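DUF1254 domain-containing protein (Vibrio parahaemolyticus, PDB 3U07) is of unknown function but carries the paired DUF1254 and DUF1214 regions and is probably exported, having a signal sequence at its start. Local coordinates at residues P275-L283 with D419-Q427; V344-N355 with K406-A417. The protein carries 2 engineered substitutions. All blocks are in the same frame, centred on the assembly; numbering follows the deposited sequence.

Contact 1: residues P275-L283 with D419-Q427; sequences PKMTDARTL and DAIQSGEYQ
R281 reaches S423 because its side chain starts with CG beside the backbone N (chi1 -59°), is extended at chi2 and bends at chi3 (-57°), which turns the guanidinium back toward D279 with a face over S423. D279 takes the other course, with CG swung anti to its own N (chi1 -170°), and its carboxylate meets the guanidinium side-on. NE of R281 donates to OD1 of D279 at 3.1 Å, NH2 of R281 donates to OD2 of D279 at 2.9 Å, and both acceptors lie close to the guanidinium plane. OD1 of D279 also accepts from the backbone N of R281, at 2.9 Å, closing an Asx turn. Three N-H groups thus fix the carboxylate, and the salt bridge fixes the rotation of the guanidinium, so that CB of S423 lies over one face, toward its rim, 3.4 Å from NH2 of R281. The aliphatic part of R281 crosses Q422 at about a right angle, its CD 3.7 Å from CB of Q422. The contact joins the loop after helix 253-273 to the C-terminal end of helix 419-423, where G424 leaves the helix with positive phi. No direct hydrogen bond links the two segments; CA of D279 approaches O of S423 at 3.1 Å as a CA-H...O contact. Two waters complete the junction: one joins OG1 of T278 to O of S423, and the other accepts from NH1 of R281 while donating to OD1 of D419 and OE1 of Q422. NE2 of Q422 turns elsewhere, to O of A417, and P311 touches both R281 and Q422.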
loop_
_atom_site.group_PDB
_atom_site.type_symbol
_atom_site.label_atom_id
_atom_site.label_comp_id
_atom_site.label_asym_id
_atom_site.label_seq_id
_atom_site.Cartn_x
_atom_site.Cartn_y
_atom_site.Cartn_z
ATOM N N PRO A 275 7.303 -9.841 -14.441
ATOM C CA PRO A 275 8.725 -9.486 -14.401
ATOM C C PRO A 275 9.199 -8.343 -15.295
ATOM O O PRO A 275 10.283 -7.809 -15.083
ATOM C CB PRO A 275 9.417 -10.805 -14.725
ATOM C CG PRO A 275 8.451 -11.459 -15.656
ATOM C CD PRO A 275 7.123 -11.207 -14.969
ATOM N N LYS A 276 8.398 -7.957 -16.279
ATOM C CA LYS A 276 8.793 -6.874 -17.169
ATOM C C LYS A 276 8.418 -5.485 -16.646
ATOM O O LYS A 276 8.679 -4.480 -17.306
ATOM C CB LYS A 276 8.164 -7.075 -18.545
ATOM C CG LYS A 276 8.204 -8.507 -19.042
ATOM C CD LYS A 276 7.843 -8.575 -20.510
ATOM C CE LYS A 276 7.623 -10.002 -20.963
ATOM N NZ LYS A 276 7.380 -10.049 -22.428
HETATM N N MSE A 277 7.816 -5.417 -15.464
HETATM C CA MSE A 277 7.404 -4.126 -14.912
HETATM C C MSE A 277 8.490 -3.434 -14.096
HETATM O O MSE A 277 8.966 -3.983 -13.103
HETATM C CB MSE A 277 6.159 -4.300 -14.048
HETATM C CG MSE A 277 5.060 -3.345 -14.422
HETATM SE SE MSE A 277 3.961 -4.024 -15.839
HETATM C CE MSE A 277 5.135 -3.911 -17.372
ATOM N N THR A 278 8.852 -2.216 -14.497
ATOM C CA THR A 278 9.905 -1.472 -13.804
ATOM C C THR A 278 9.512 -0.094 -13.259
ATOM O O THR A 278 10.142 0.402 -12.323
ATOM C CB THR A 278 11.124 -1.277 -14.721
ATOM O OG1 THR A 278 10.788 -0.366 -15.774
ATOM C CG2 THR A 278 11.542 -2.604 -15.339
ATOM N N ASP A 279 8.486 0.523 -13.838
ATOM C CA ASP A 279 8.048 1.854 -13.409
ATOM C C ASP A 279 6.843 1.826 -12.461
ATOM O O ASP A 279 5.695 1.723 -12.904
ATOM C CB ASP A 279 7.706 2.700 -14.634
ATOM C CG ASP A 279 7.487 4.151 -14.286
ATOM O OD1 ASP A 279 7.148 4.429 -13.114
ATOM O OD2 ASP A 279 7.645 5.008 -15.178
ATOM N N ALA A 280 7.107 1.948 -11.162
ATOM C CA ALA A 280 6.054 1.911 -10.149
ATOM C C ALA A 280 4.919 2.913 -10.374
ATOM O O ALA A 280 3.782 2.674 -9.967
ATOM C CB ALA A 280 6.663 2.121 -8.761
ATOM N N ARG A 281 5.221 4.033 -11.019
ATOM C CA ARG A 281 4.208 5.053 -11.268
ATOM C C ARG A 281 3.079 4.564 -12.178
ATOM O O ARG A 281 2.011 5.171 -12.242
ATOM C CB ARG A 281 4.864 6.294 -11.880
ATOM C CG ARG A 281 5.950 6.916 -11.012
ATOM C CD ARG A 281 6.638 8.037 -11.767
ATOM N NE ARG A 281 7.199 7.566 -13.031
ATOM C CZ ARG A 281 7.724 8.365 -13.956
ATOM N NH1 ARG A 281 7.760 9.673 -13.751
ATOM N NH2 ARG A 281 8.209 7.860 -15.082
ATOM N N THR A 282 3.315 3.464 -12.885
ATOM C CA THR A 282 2.303 2.920 -13.777
ATOM C C THR A 282 1.517 1.824 -13.083
ATOM O O THR A 282 0.521 1.347 -13.616
ATOM C CB THR A 282 2.928 2.295 -15.041
ATOM O OG1 THR A 282 3.702 1.150 -14.668
ATOM C CG2 THR A 282 3.825 3.298 -15.760
ATOM N N LEU A 283 1.964 1.444 -11.887
ATOM C CA LEU A 283 1.351 0.358 -11.127
ATOM C C LEU A 283 0.527 0.752 -9.917
ATOM O O LEU A 283 -0.433 0.066 -9.564
ATOM C CB LEU A 283 2.438 -0.598 -10.642
ATOM C CG LEU A 283 3.418 -1.120 -11.688
ATOM C CD1 LEU A 283 4.531 -1.892 -10.993
ATOM C CD2 LEU A 283 2.683 -1.990 -12.684
ATOM N N ASP A 419 11.537 11.903 -9.216
ATOM C CA ASP A 419 11.113 11.106 -10.361
ATOM C C ASP A 419 11.974 9.886 -10.677
ATOM O O ASP A 419 11.447 8.795 -10.892
ATOM C CB ASP A 419 11.003 11.983 -11.618
ATOM C CG ASP A 419 9.896 13.020 -11.519
ATOM O OD1 ASP A 419 8.996 12.857 -10.670
ATOM O OD2 ASP A 419 9.917 13.991 -12.303
ATOM N N ALA A 420 13.292 10.066 -10.706
ATOM C CA ALA A 420 14.209 8.974 -11.027
ATOM C C ALA A 420 14.032 7.757 -10.126
ATOM O O ALA A 420 14.134 6.617 -10.579
ATOM C CB ALA A 420 15.652 9.474 -10.970
ATOM N N ILE A 421 13.773 7.997 -8.848
ATOM C CA ILE A 421 13.562 6.904 -7.912
ATOM C C ILE A 421 12.186 6.283 -8.162
ATOM O O ILE A 421 12.034 5.061 -8.169
ATOM C CB ILE A 421 13.640 7.403 -6.452
ATOM C CG1 ILE A 421 15.095 7.741 -6.098
ATOM C CG2 ILE A 421 13.072 6.348 -5.513
ATOM C CD1 ILE A 421 15.275 8.438 -4.748
ATOM N N GLN A 422 11.190 7.139 -8.376
ATOM C CA GLN A 422 9.814 6.704 -8.623
ATOM C C GLN A 422 9.648 5.841 -9.866
ATOM O O GLN A 422 8.914 4.855 -9.851
ATOM C CB GLN A 422 8.897 7.915 -8.784
ATOM C CG GLN A 422 8.636 8.729 -7.531
ATOM C CD GLN A 422 7.841 9.984 -7.841
ATOM O OE1 GLN A 422 6.827 9.931 -8.539
ATOM N NE2 GLN A 422 8.296 11.120 -7.327
ATOM N N SER A 423 10.331 6.224 -10.938
ATOM C CA SER A 423 10.233 5.529 -12.219
ATOM C C SER A 423 10.991 4.217 -12.325
ATOM O O SER A 423 10.759 3.436 -13.247
ATOM C CB SER A 423 10.713 6.454 -13.334
ATOM O OG SER A 423 12.110 6.667 -13.226
ATOM N N GLY A 424 11.902 3.976 -11.393
ATOM C CA GLY A 424 12.688 2.758 -11.442
ATOM C C GLY A 424 14.068 3.013 -12.031
ATOM O O GLY A 424 14.915 2.124 -12.047
ATOM N N GLU A 425 14.300 4.231 -12.513
ATOM C CA GLU A 425 15.590 4.583 -13.101
ATOM C C GLU A 425 16.704 4.450 -12.060
ATOM O O GLU A 425 17.654 3.692 -12.252
ATOM C CB GLU A 425 15.542 6.013 -13.652
ATOM C CG GLU A 425 16.778 6.432 -14.432
ATOM C CD GLU A 425 16.623 7.798 -15.081
ATOM O OE1 GLU A 425 16.158 8.732 -14.396
ATOM O OE2 GLU A 425 16.974 7.941 -16.271
ATOM N N TYR A 426 16.579 5.178 -10.956
ATOM C CA TYR A 426 17.576 5.127 -9.890
ATOM C C TYR A 426 17.824 3.684 -9.465
ATOM O O TYR A 426 16.883 2.924 -9.243
ATOM C CB TYR A 426 17.094 5.929 -8.682
ATOM C CG TYR A 426 17.968 5.795 -7.452
ATOM C CD1 TYR A 426 19.091 6.606 -7.272
ATOM C CD2 TYR A 426 17.650 4.881 -6.450
ATOM C CE1 TYR A 426 19.868 6.514 -6.118
ATOM C CE2 TYR A 426 18.420 4.780 -5.296
ATOM C CZ TYR A 426 19.523 5.600 -5.135
ATOM O OH TYR A 426 20.261 5.528 -3.976
ATOM N N GLN A 427 19.094 3.314 -9.344
ATOM C CA GLN A 427 19.456 1.962 -8.940
ATOM C C GLN A 427 19.946 1.953 -7.499
ATOM O O GLN A 427 20.638 2.867 -7.060
ATOM C CB GLN A 427 20.547 1.408 -9.861
ATOM C CG GLN A 427 20.138 1.316 -11.322
ATOM C CD GLN A 427 19.006 0.334 -11.545
ATOM O OE1 GLN A 427 19.184 -0.877 -11.402
ATOM N NE2 GLN A 427 17.829 0.850 -11.889
HETATM O O HOH W 1 11.607 2.047 -15.414
HETATM O O HOH W 2 7.182 11.094 -11.164
#

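Contact 2: residues V344-N355 with K406-A417; sequences VSEFWSVTIYGN and KPFYAIMRFYGA
F347 and Y415 lie face over face in an offset stack, centroids 4.1 Å apart and planes 16° from parallel, with CZ of F347 over the rim of the Y415 ring. Farther along, CB of Y353 sits over one face of Y409, 3.6 Å from the ring centroid, a CH-pi contact; the Y353 and Y409 rings themselves barely overlap. These groups share one face of an antiparallel pair, the two middle strands of a four-stranded sheet; the axes of strands 347-354 and 408-414 approach to 4.4 Å. Paired backbone bonds run from Y353-Y409 to S349-R413, and a classic beta bulge sets E346 and F347 both opposite Y415. The other face is largely apolar: CG1 of V344 meets the edge of the F414 ring, while CD1 of I352 touches CB of A410 at 3.8 Å. V350 and I352 touch L401 of strand 400-402. On the face with the rings, OH of Y353 also bonds to O of I78, and OH of Y415 and OG of S349 both bond to OD2 of D81. The guanidinium of R413 has CG2 of I411 over the centre of one face; end-on, its NH1 and NH2 both donate to OH of Y353, at 3.0 and 3.1 Å.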
loop_
_atom_site.group_PDB
_atom_site.type_symbol
_atom_site.label_atom_id
_atom_site.label_comp_id
_atom_site.label_asym_id
_atom_site.label_seq_id
_atom_site.Cartn_x
_atom_site.Cartn_y
_atom_site.Cartn_z
ATOM N N VAL A 344 15.445 12.350 -1.693
ATOM C CA VAL A 344 14.139 12.231 -1.047
ATOM C C VAL A 344 13.853 13.490 -0.233
ATOM O O VAL A 344 14.763 14.095 0.333
ATOM C CB VAL A 344 14.051 11.017 -0.104
ATOM C CG1 VAL A 344 14.380 9.746 -0.863
ATOM C CG2 VAL A 344 14.970 11.208 1.077
ATOM N N SER A 345 12.587 13.883 -0.167
ATOM C CA SER A 345 12.224 15.087 0.569
ATOM C C SER A 345 12.041 14.805 2.048
ATOM O O SER A 345 12.241 15.685 2.884
ATOM C CB SER A 345 10.924 15.686 0.012
ATOM O OG SER A 345 9.800 14.884 0.350
ATOM N N GLU A 346 11.666 13.575 2.379
ATOM C CA GLU A 346 11.432 13.232 3.772
ATOM C C GLU A 346 12.571 12.462 4.425
ATOM O O GLU A 346 13.289 13.004 5.264
ATOM C CB GLU A 346 10.122 12.448 3.892
ATOM C CG GLU A 346 8.951 13.130 3.206
ATOM C CD GLU A 346 8.871 14.607 3.546
ATOM O OE1 GLU A 346 8.685 14.942 4.735
ATOM O OE2 GLU A 346 8.999 15.430 2.619
ATOM N N PHE A 347 12.730 11.194 4.064
ATOM C CA PHE A 347 13.808 10.393 4.640
ATOM C C PHE A 347 13.942 9.059 3.926
ATOM O O PHE A 347 13.111 8.709 3.090
ATOM C CB PHE A 347 13.562 10.160 6.137
ATOM C CG PHE A 347 12.480 9.151 6.441
ATOM C CD1 PHE A 347 12.804 7.822 6.709
ATOM C CD2 PHE A 347 11.141 9.539 6.505
ATOM C CE1 PHE A 347 11.811 6.891 7.045
ATOM C CE2 PHE A 347 10.135 8.616 6.837
ATOM C CZ PHE A 347 10.474 7.291 7.109
ATOM N N TRP A 348 15.000 8.322 4.244
ATOM C CA TRP A 348 15.210 7.017 3.638
ATOM C C TRP A 348 15.786 6.044 4.655
ATOM O O TRP A 348 16.206 6.444 5.745
ATOM C CB TRP A 348 16.132 7.122 2.420
ATOM C CG TRP A 348 17.447 7.774 2.692
ATOM C CD1 TRP A 348 17.764 9.087 2.507
ATOM C CD2 TRP A 348 18.629 7.143 3.200
ATOM N NE1 TRP A 348 19.071 9.317 2.865
ATOM C CE2 TRP A 348 19.625 8.141 3.295
ATOM C CE3 TRP A 348 18.944 5.832 3.585
ATOM C CZ2 TRP A 348 20.917 7.870 3.760
ATOM C CZ3 TRP A 348 20.229 5.562 4.050
ATOM C CH2 TRP A 348 21.199 6.578 4.132
ATOM N N SER A 349 15.796 4.764 4.301
ATOM C CA SER A 349 16.298 3.736 5.201
ATOM C C SER A 349 16.610 2.450 4.442
ATOM O O SER A 349 16.151 2.252 3.322
ATOM C CB SER A 349 15.241 3.434 6.264
ATOM O OG SER A 349 14.056 2.929 5.656
ATOM N N VAL A 350 17.416 1.589 5.054
ATOM C CA VAL A 350 17.734 0.299 4.464
ATOM C C VAL A 350 17.547 -0.669 5.627
ATOM O O VAL A 350 18.082 -0.457 6.713
ATOM C CB VAL A 350 19.185 0.247 3.883
ATOM C CG1 VAL A 350 19.722 1.645 3.713
ATOM C CG2 VAL A 350 20.091 -0.601 4.744
ATOM N N THR A 351 16.758 -1.711 5.405
ATOM C CA THR A 351 16.465 -2.684 6.453
ATOM C C THR A 351 16.899 -4.087 6.050
ATOM O O THR A 351 16.830 -4.454 4.879
ATOM C CB THR A 351 14.945 -2.685 6.772
ATOM O OG1 THR A 351 14.517 -1.344 7.052
ATOM C CG2 THR A 351 14.639 -3.573 7.974
ATOM N N ILE A 352 17.333 -4.871 7.030
ATOM C CA ILE A 352 17.792 -6.231 6.778
ATOM C C ILE A 352 16.752 -7.286 7.138
ATOM O O ILE A 352 16.159 -7.243 8.214
ATOM C CB ILE A 352 19.084 -6.528 7.573
ATOM C CG1 ILE A 352 20.173 -5.530 7.173
ATOM C CG2 ILE A 352 19.535 -7.967 7.332
ATOM C CD1 ILE A 352 20.437 -5.474 5.674
ATOM N N TYR A 353 16.548 -8.235 6.229
ATOM C CA TYR A 353 15.590 -9.317 6.431
ATOM C C TYR A 353 16.240 -10.656 6.082
ATOM O O TYR A 353 17.105 -10.723 5.204
ATOM C CB TYR A 353 14.368 -9.122 5.527
ATOM C CG TYR A 353 13.614 -7.830 5.743
ATOM C CD1 TYR A 353 12.531 -7.767 6.625
ATOM C CD2 TYR A 353 13.977 -6.670 5.060
ATOM C CE1 TYR A 353 11.830 -6.579 6.816
ATOM C CE2 TYR A 353 13.284 -5.477 5.245
ATOM C CZ TYR A 353 12.213 -5.439 6.122
ATOM O OH TYR A 353 11.529 -4.260 6.296
ATOM N N GLY A 354 15.825 -11.719 6.766
ATOM C CA GLY A 354 16.367 -13.032 6.473
ATOM C C GLY A 354 15.595 -13.611 5.302
ATOM O O GLY A 354 14.380 -13.445 5.221
ATOM N N ASN A 355 16.278 -14.280 4.382
ATOM C CA ASN A 355 15.593 -14.859 3.230
ATOM C C ASN A 355 14.649 -15.997 3.614
ATOM O O ASN A 355 13.660 -16.255 2.921
ATOM C CB ASN A 355 16.603 -15.395 2.212
ATOM C CG ASN A 355 17.270 -14.298 1.418
ATOM O OD1 ASN A 355 18.172 -13.626 1.908
ATOM N ND2 ASN A 355 16.817 -14.101 0.184
ATOM N N LYS A 406 23.220 -15.898 7.963
ATOM C CA LYS A 406 22.466 -16.651 6.969
ATOM C C LYS A 406 22.153 -15.761 5.774
ATOM O O LYS A 406 22.469 -14.575 5.781
ATOM C CB LYS A 406 21.159 -17.155 7.585
ATOM C CG LYS A 406 20.333 -16.069 8.263
ATOM C CD LYS A 406 18.891 -16.516 8.477
ATOM C CE LYS A 406 18.096 -15.476 9.257
ATOM N NZ LYS A 406 16.674 -15.883 9.440
ATOM N N PRO A 407 21.547 -16.326 4.720
ATOM C CA PRO A 407 21.227 -15.486 3.565
ATOM C C PRO A 407 20.260 -14.385 4.002
ATOM O O PRO A 407 19.331 -14.633 4.770
ATOM C CB PRO A 407 20.585 -16.472 2.593
ATOM C CG PRO A 407 21.321 -17.748 2.892
ATOM C CD PRO A 407 21.331 -17.751 4.408
ATOM N N PHE A 408 20.487 -13.170 3.516
ATOM C CA PHE A 408 19.639 -12.042 3.866
ATOM C C PHE A 408 19.461 -11.142 2.659
ATOM O O PHE A 408 20.149 -11.293 1.648
ATOM C CB PHE A 408 20.280 -11.238 5.001
ATOM C CG PHE A 408 21.565 -10.536 4.608
ATOM C CD1 PHE A 408 21.541 -9.240 4.096
ATOM C CD2 PHE A 408 22.798 -11.178 4.748
ATOM C CE1 PHE A 408 22.724 -8.589 3.734
ATOM C CE2 PHE A 408 23.986 -10.538 4.390
ATOM C CZ PHE A 408 23.950 -9.242 3.883
ATOM N N TYR A 409 18.506 -10.225 2.751
ATOM C CA TYR A 409 18.304 -9.260 1.687
ATOM C C TYR A 409 18.086 -7.916 2.353
ATOM O O TYR A 409 17.736 -7.844 3.533
ATOM C CB TYR A 409 17.124 -9.622 0.779
ATOM C CG TYR A 409 15.781 -9.766 1.456
ATOM C CD1 TYR A 409 15.413 -10.964 2.067
ATOM C CD2 TYR A 409 14.858 -8.717 1.446
ATOM C CE1 TYR A 409 14.156 -11.117 2.645
ATOM C CE2 TYR A 409 13.598 -8.856 2.024
ATOM C CZ TYR A 409 13.254 -10.060 2.621
ATOM O OH TYR A 409 12.014 -10.215 3.196
ATOM N N ALA A 410 18.323 -6.849 1.606
ATOM C CA ALA A 410 18.162 -5.514 2.145
ATOM C C ALA A 410 17.093 -4.779 1.363
ATOM O O ALA A 410 17.043 -4.868 0.139
ATOM C CB ALA A 410 19.493 -4.753 2.065
ATOM N N ILE A 411 16.230 -4.071 2.085
ATOM C CA ILE A 411 15.164 -3.288 1.470
ATOM C C ILE A 411 15.420 -1.811 1.744
ATOM O O ILE A 411 15.488 -1.396 2.899
ATOM C CB ILE A 411 13.779 -3.629 2.061
ATOM C CG1 ILE A 411 13.354 -5.043 1.653
ATOM C CG2 ILE A 411 12.759 -2.583 1.611
ATOM C CD1 ILE A 411 13.090 -5.217 0.170
HETATM N N MSE A 412 15.578 -1.019 0.689
HETATM C CA MSE A 412 15.792 0.409 0.867
HETATM C C MSE A 412 14.454 1.110 0.607
HETATM O O MSE A 412 13.768 0.824 -0.377
HETATM C CB MSE A 412 16.860 0.926 -0.099
HETATM C CG MSE A 412 17.331 2.343 0.213
HETATM SE SE MSE A 412 18.928 2.864 -0.775
HETATM C CE MSE A 412 19.962 1.278 -0.450
ATOM N N ARG A 413 14.075 2.010 1.505
ATOM C CA ARG A 413 12.816 2.730 1.360
ATOM C C ARG A 413 13.048 4.226 1.176
ATOM O O ARG A 413 13.927 4.816 1.806
ATOM C CB ARG A 413 11.919 2.459 2.574
ATOM C CG ARG A 413 11.467 1.003 2.662
ATOM C CD ARG A 413 10.508 0.768 3.813
ATOM N NE ARG A 413 9.896 -0.560 3.740
ATOM C CZ ARG A 413 10.395 -1.656 4.303
ATOM N NH1 ARG A 413 11.523 -1.600 4.995
ATOM N NH2 ARG A 413 9.765 -2.816 4.168
ATOM N N PHE A 414 12.263 4.827 0.290
ATOM C CA PHE A 414 12.387 6.251 -0.003
ATOM C C PHE A 414 11.039 6.946 0.186
ATOM O O PHE A 414 10.043 6.583 -0.442
ATOM C CB PHE A 414 12.868 6.456 -1.444
ATOM C CG PHE A 414 14.034 5.585 -1.835
ATOM C CD1 PHE A 414 13.843 4.244 -2.157
ATOM C CD2 PHE A 414 15.325 6.113 -1.901
ATOM C CE1 PHE A 414 14.915 3.438 -2.543
ATOM C CE2 PHE A 414 16.411 5.315 -2.287
ATOM C CZ PHE A 414 16.205 3.977 -2.609
ATOM N N TYR A 415 11.021 7.947 1.055
ATOM C CA TYR A 415 9.808 8.702 1.343
ATOM C C TYR A 415 9.960 10.108 0.780
ATOM O O TYR A 415 10.792 10.881 1.248
ATOM C CB TYR A 415 9.598 8.750 2.852
ATOM C CG TYR A 415 9.449 7.379 3.467
ATOM C CD1 TYR A 415 8.194 6.775 3.584
ATOM C CD2 TYR A 415 10.562 6.666 3.894
ATOM C CE1 TYR A 415 8.058 5.493 4.115
ATOM C CE2 TYR A 415 10.439 5.385 4.421
ATOM C CZ TYR A 415 9.189 4.804 4.529
ATOM O OH TYR A 415 9.071 3.535 5.042
ATOM N N GLY A 416 9.158 10.428 -0.230
ATOM C CA GLY A 416 9.233 11.735 -0.853
ATOM C C GLY A 416 10.309 11.727 -1.924
ATOM O O GLY A 416 10.995 12.727 -2.147
ATOM N N ALA A 417 10.446 10.584 -2.591
ATOM C CA ALA A 417 11.440 10.392 -3.641
ATOM C C ALA A 417 11.169 11.214 -4.892
ATOM O O ALA A 417 10.023 11.551 -5.182
ATOM C CB ALA A 417 11.509 8.920 -4.011
HETATM O O HOH W 3 14.097 0.115 4.898
#

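Contact 2 is mostly buried and lies between the two middle strands of a sheet, while contact 1 lies at the surface, although their centres are only about 16 Å apart. Strand 408-417 runs directly into helix 419-423, and contact 2 is nested within the chain loop that contact 1 closes. Their chemistry follows their settings: regular backbone pairing and stacked rings join the strands, whereas in contact 1 a salt bridge inside the loop positions an arginine over a serine, and two waters bridge loop to helix end. They also touch directly: I421 packs on F414 and V344, and Y426 meets F414 with ring planes steeply inclined.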